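Local coordinates for regulatory protein YycH-like domain-containing protein (Eubacterium rectale, PDB 5COZ) that is of unknown function but carries a YycH-like domain of regulatory proteins and a lipoprotein-type signal, so it may act at the cell surface, at residues A[15-27]-A[274-286]. Sequence-based numbering, arbitrary orientation.
Sequences DYENVLNSLDEEQ and LHPSSILSKEVDK
Asp24 and His275 make the short polar contact between these segments. His275 ND1 donates to Asp24 OD1 at 2.7 Å, a fairly straight bond. The carboxylate oxygen lies near the ring plane and is met on its anti side. The carboxylate and imidazole planes are turned 65° apart. The Glu25 carbonyl O sits over one face of the ring, 3.3 Å from His275 CE1. At the far edge a water joins His275 NE2 to Glu26 O. Thus both ring nitrogens have partners, and the ring is fixed in rotation; the nearby carboxylate would probably favour a proton on ND1. A leucine in place of His275 would probably leave Asp24 OD1 without its N-H donor and break the water link to Glu26 O.

One backbone bond also crosses: Ser277 N, in the first turn of its helix, donates to Leu23 O at 3.2 Å. The donor stands above the carbonyl plane.

Helices 16-22 and 276-286 run roughly antiparallel, 144° between their directions and 8.7 Å apart at the axes. Both pack on the mixed sheet: Tyr16, Leu23 and Leu280 all touch strand 43-50.

The apolar part centres on Leu280. Its CD2 branch reaches Leu23 CD1 at 3.6 Å, and the two side chains cross nearly at right angles. The same methyl meets Leu20 CD2 and the edge of the Tyr16 ring. With CG anti to the backbone N (chi1 173°), Tyr16 reaches toward helix 276-286 and meets Val284 from the opposite direction, its OH 3.4 Å from Val284 CB. A water in the ring plane bridges Tyr16 OH to Ser281 O.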
loop_
_atom_site.group_PDB
_atom_site.type_symbol
_atom_site.label_atom_id
_atom_site.label_comp_id
_atom_site.label_asym_id
_atom_site.label_seq_id
_atom_site.Cartn_x
_atom_site.Cartn_y
_atom_site.Cartn_z
ATOM N N ASP A 15 -20.482 15.921 14.267
ATOM C CA ASP A 15 -21.788 15.914 13.561
ATOM C C ASP A 15 -21.514 15.640 12.067
ATOM O O ASP A 15 -20.560 16.199 11.531
ATOM C CB ASP A 15 -22.544 17.230 13.788
ATOM C CG ASP A 15 -23.689 17.463 12.828
ATOM O OD1 ASP A 15 -24.801 16.967 13.099
ATOM O OD2 ASP A 15 -23.480 18.173 11.821
ATOM N N TYR A 16 -22.335 14.802 11.400
ATOM C CA TYR A 16 -22.097 14.426 9.987
ATOM C C TYR A 16 -22.101 15.634 9.020
ATOM O O TYR A 16 -21.193 15.743 8.192
ATOM C CB TYR A 16 -23.071 13.328 9.517
ATOM C CG TYR A 16 -23.003 13.009 8.033
ATOM C CD1 TYR A 16 -21.820 12.568 7.445
ATOM C CD2 TYR A 16 -24.134 13.103 7.232
ATOM C CE1 TYR A 16 -21.755 12.271 6.082
ATOM C CE2 TYR A 16 -24.085 12.807 5.872
ATOM C CZ TYR A 16 -22.892 12.395 5.299
ATOM O OH TYR A 16 -22.861 12.095 3.958
ATOM N N GLU A 17 -23.070 16.549 9.133
ATOM C CA GLU A 17 -23.091 17.717 8.250
ATOM C C GLU A 17 -21.876 18.619 8.468
ATOM O O GLU A 17 -21.356 19.164 7.497
ATOM C CB GLU A 17 -24.392 18.514 8.442
ATOM C CG GLU A 17 -25.591 17.873 7.756
ATOM C CD GLU A 17 -25.511 17.671 6.249
ATOM O OE1 GLU A 17 -25.005 18.573 5.538
ATOM O OE2 GLU A 17 -25.979 16.609 5.780
ATOM N N ASN A 18 -21.395 18.751 9.717
ATOM C CA ASN A 18 -20.190 19.529 10.027
ATOM C C ASN A 18 -18.957 18.849 9.429
ATOM O O ASN A 18 -18.039 19.523 8.928
ATOM C CB ASN A 18 -20.017 19.702 11.540
ATOM C CG ASN A 18 -20.893 20.780 12.121
ATOM O OD1 ASN A 18 -21.423 21.644 11.412
ATOM N ND2 ASN A 18 -21.079 20.739 13.425
ATOM N N VAL A 19 -18.951 17.509 9.471
ATOM C CA VAL A 19 -17.850 16.737 8.893
ATOM C C VAL A 19 -17.824 16.981 7.375
ATOM O O VAL A 19 -16.749 17.235 6.808
ATOM C CB VAL A 19 -17.956 15.230 9.259
ATOM C CG1 VAL A 19 -17.116 14.358 8.325
ATOM C CG2 VAL A 19 -17.563 14.991 10.721
ATOM N N LEU A 20 -18.998 16.929 6.708
ATOM C CA LEU A 20 -19.023 17.218 5.267
ATOM C C LEU A 20 -18.461 18.586 4.963
ATOM O O LEU A 20 -17.658 18.721 4.037
ATOM C CB LEU A 20 -20.435 17.114 4.671
ATOM C CG LEU A 20 -20.990 15.717 4.488
ATOM C CD1 LEU A 20 -22.419 15.778 3.964
ATOM C CD2 LEU A 20 -20.119 14.915 3.529
ATOM N N ASN A 21 -18.858 19.611 5.743
ATOM C CA ASN A 21 -18.375 20.969 5.528
ATOM C C ASN A 21 -16.855 21.051 5.715
ATOM O O ASN A 21 -16.181 21.736 4.935
ATOM C CB ASN A 21 -19.086 21.947 6.453
ATOM C CG ASN A 21 -18.741 23.383 6.168
ATOM O OD1 ASN A 21 -18.964 23.896 5.066
ATOM N ND2 ASN A 21 -18.128 24.038 7.135
ATOM N N SER A 22 -16.306 20.310 6.702
ATOM C CA SER A 22 -14.866 20.293 6.972
ATOM C C SER A 22 -14.096 19.687 5.780
ATOM O O SER A 22 -12.943 20.033 5.571
ATOM C CB SER A 22 -14.552 19.510 8.247
ATOM O OG SER A 22 -14.551 18.098 8.056
ATOM N N LEU A 23 -14.783 18.868 4.958
ATOM C CA LEU A 23 -14.152 18.258 3.793
ATOM C C LEU A 23 -14.324 19.094 2.530
ATOM O O LEU A 23 -13.922 18.653 1.447
ATOM C CB LEU A 23 -14.694 16.839 3.552
ATOM C CG LEU A 23 -14.345 15.841 4.645
ATOM C CD1 LEU A 23 -15.065 14.538 4.397
ATOM C CD2 LEU A 23 -12.840 15.607 4.764
ATOM N N ASP A 24 -14.865 20.319 2.672
ATOM C CA ASP A 24 -15.109 21.184 1.525
ATOM C C ASP A 24 -14.143 22.366 1.486
ATOM O O ASP A 24 -14.468 23.427 0.946
ATOM C CB ASP A 24 -16.569 21.660 1.581
ATOM C CG ASP A 24 -17.154 22.136 0.261
ATOM O OD1 ASP A 24 -16.529 21.879 -0.807
ATOM O OD2 ASP A 24 -18.199 22.812 0.293
ATOM N N GLU A 25 -12.949 22.192 2.045
ATOM C CA GLU A 25 -11.942 23.261 2.081
ATOM C C GLU A 25 -11.485 23.661 0.665
ATOM O O GLU A 25 -11.210 22.792 -0.179
ATOM C CB GLU A 25 -10.720 22.799 2.887
ATOM C CG GLU A 25 -10.979 22.732 4.385
ATOM C CD GLU A 25 -11.113 24.072 5.087
ATOM O OE1 GLU A 25 -10.811 25.116 4.467
ATOM O OE2 GLU A 25 -11.488 24.073 6.279
ATOM N N GLU A 26 -11.387 24.970 0.412
ATOM C CA GLU A 26 -10.953 25.475 -0.896
ATOM C C GLU A 26 -9.474 25.144 -1.148
ATOM O O GLU A 26 -9.074 25.024 -2.300
ATOM C CB GLU A 26 -11.222 26.994 -1.047
ATOM C CG GLU A 26 -10.406 27.901 -0.145
ATOM C CD GLU A 26 -10.590 29.390 -0.374
ATOM O OE1 GLU A 26 -11.750 29.863 -0.348
ATOM O OE2 GLU A 26 -9.566 30.091 -0.545
ATOM N N GLN A 27 -8.669 24.976 -0.071
ATOM C CA GLN A 27 -7.261 24.597 -0.159
ATOM C C GLN A 27 -7.107 23.184 0.335
ATOM O O GLN A 27 -7.503 22.865 1.465
ATOM C CB GLN A 27 -6.363 25.549 0.634
ATOM C CG GLN A 27 -6.377 26.954 0.035
ATOM C CD GLN A 27 -5.472 27.903 0.773
ATOM O OE1 GLN A 27 -4.529 27.501 1.461
ATOM N NE2 GLN A 27 -5.722 29.187 0.610
ATOM N N LEU A 274 -12.690 17.014 -7.510
ATOM C CA LEU A 274 -13.711 17.296 -6.521
ATOM C C LEU A 274 -13.122 17.351 -5.137
ATOM O O LEU A 274 -12.190 16.598 -4.825
ATOM C CB LEU A 274 -14.751 16.159 -6.553
ATOM C CG LEU A 274 -15.674 16.132 -7.766
ATOM C CD1 LEU A 274 -16.478 14.843 -7.793
ATOM C CD2 LEU A 274 -16.609 17.359 -7.765
ATOM N N HIS A 275 -13.719 18.166 -4.263
ATOM C CA HIS A 275 -13.362 18.137 -2.850
ATOM C C HIS A 275 -13.868 16.818 -2.288
ATOM O O HIS A 275 -14.874 16.282 -2.774
ATOM C CB HIS A 275 -14.005 19.306 -2.093
ATOM C CG HIS A 275 -13.529 20.663 -2.524
ATOM N ND1 HIS A 275 -14.105 21.807 -2.005
ATOM C CD2 HIS A 275 -12.549 21.022 -3.386
ATOM C CE1 HIS A 275 -13.488 22.829 -2.585
ATOM N NE2 HIS A 275 -12.519 22.419 -3.393
ATOM N N PRO A 276 -13.259 16.308 -1.217
ATOM C CA PRO A 276 -13.699 14.994 -0.715
ATOM C C PRO A 276 -15.082 15.038 -0.062
ATOM O O PRO A 276 -15.706 13.981 0.103
ATOM C CB PRO A 276 -12.588 14.574 0.253
ATOM C CG PRO A 276 -11.910 15.888 0.670
ATOM C CD PRO A 276 -12.016 16.777 -0.553
ATOM N N SER A 277 -15.608 16.244 0.254
ATOM C CA SER A 277 -16.981 16.350 0.757
ATOM C C SER A 277 -17.967 15.735 -0.242
ATOM O O SER A 277 -18.908 15.047 0.164
ATOM C CB SER A 277 -17.354 17.807 1.001
ATOM O OG SER A 277 -17.014 18.597 -0.129
ATOM N N SER A 278 -17.758 16.019 -1.543
ATOM C CA SER A 278 -18.629 15.549 -2.626
ATOM C C SER A 278 -18.587 14.031 -2.705
ATOM O O SER A 278 -19.620 13.394 -2.850
ATOM C CB SER A 278 -18.202 16.156 -3.959
ATOM O OG SER A 278 -18.241 17.574 -3.898
ATOM N N ILE A 279 -17.401 13.454 -2.518
ATOM C CA ILE A 279 -17.215 12.007 -2.536
ATOM C C ILE A 279 -17.854 11.372 -1.315
ATOM O O ILE A 279 -18.580 10.376 -1.471
ATOM C CB ILE A 279 -15.717 11.680 -2.623
ATOM C CG1 ILE A 279 -15.089 12.320 -3.874
ATOM C CG2 ILE A 279 -15.465 10.152 -2.542
ATOM C CD1 ILE A 279 -15.706 11.890 -5.219
ATOM N N LEU A 280 -17.609 11.931 -0.103
ATOM C CA LEU A 280 -18.175 11.307 1.075
ATOM C C LEU A 280 -19.707 11.327 1.044
ATOM O O LEU A 280 -20.309 10.306 1.374
ATOM C CB LEU A 280 -17.654 11.961 2.363
ATOM C CG LEU A 280 -18.235 11.338 3.667
ATOM C CD1 LEU A 280 -17.893 9.820 3.770
ATOM C CD2 LEU A 280 -17.717 12.084 4.882
ATOM N N SER A 281 -20.340 12.454 0.662
ATOM C CA SER A 281 -21.799 12.472 0.648
ATOM C C SER A 281 -22.356 11.450 -0.370
ATOM O O SER A 281 -23.332 10.758 -0.064
ATOM C CB SER A 281 -22.312 13.876 0.367
ATOM O OG SER A 281 -21.909 14.267 -0.930
ATOM N N LYS A 282 -21.721 11.309 -1.533
ATOM C CA LYS A 282 -22.167 10.362 -2.543
ATOM C C LYS A 282 -21.948 8.916 -2.038
ATOM O O LYS A 282 -22.812 8.047 -2.217
ATOM C CB LYS A 282 -21.373 10.646 -3.832
ATOM C CG LYS A 282 -21.889 10.027 -5.069
ATOM C CD LYS A 282 -21.328 10.825 -6.221
ATOM C CE LYS A 282 -21.811 10.228 -7.470
ATOM N NZ LYS A 282 -21.220 10.961 -8.591
ATOM N N GLU A 283 -20.814 8.677 -1.374
ATOM C CA GLU A 283 -20.508 7.336 -0.867
ATOM C C GLU A 283 -21.454 6.959 0.287
ATOM O O GLU A 283 -21.928 5.824 0.329
ATOM C CB GLU A 283 -19.053 7.279 -0.429
ATOM C CG GLU A 283 -18.664 5.940 0.186
ATOM C CD GLU A 283 -18.559 4.747 -0.744
ATOM O OE1 GLU A 283 -18.841 4.867 -1.959
ATOM O OE2 GLU A 283 -18.209 3.661 -0.227
ATOM N N VAL A 284 -21.792 7.915 1.163
ATOM C CA VAL A 284 -22.763 7.630 2.225
ATOM C C VAL A 284 -24.122 7.293 1.597
ATOM O O VAL A 284 -24.798 6.379 2.080
ATOM C CB VAL A 284 -22.837 8.803 3.214
ATOM C CG1 VAL A 284 -24.147 8.814 4.011
ATOM C CG2 VAL A 284 -21.627 8.803 4.133
ATOM N N ASP A 285 -24.538 8.018 0.532
ATOM C CA ASP A 285 -25.821 7.722 -0.096
ATOM C C ASP A 285 -25.813 6.282 -0.640
ATOM O O ASP A 285 -26.820 5.582 -0.509
ATOM C CB ASP A 285 -26.111 8.740 -1.195
ATOM C CG ASP A 285 -27.570 8.819 -1.592
ATOM O OD1 ASP A 285 -28.439 9.010 -0.678
ATOM O OD2 ASP A 285 -27.851 8.778 -2.811
ATOM N N LYS A 286 -24.667 5.832 -1.191
ATOM C CA LYS A 286 -24.536 4.466 -1.709
ATOM C C LYS A 286 -24.589 3.450 -0.569
ATOM O O LYS A 286 -25.337 2.479 -0.628
ATOM C CB LYS A 286 -23.209 4.319 -2.480
ATOM C CG LYS A 286 -22.948 2.908 -3.048
ATOM C CD LYS A 286 -21.906 2.111 -2.242
ATOM C CE LYS A 286 -21.394 0.919 -3.025
ATOM N NZ LYS A 286 -20.549 0.020 -2.188
HETATM O O HOH W 1 -24.969 11.846 2.229
HETATM O O HOH W 2 -10.925 24.545 -4.258
#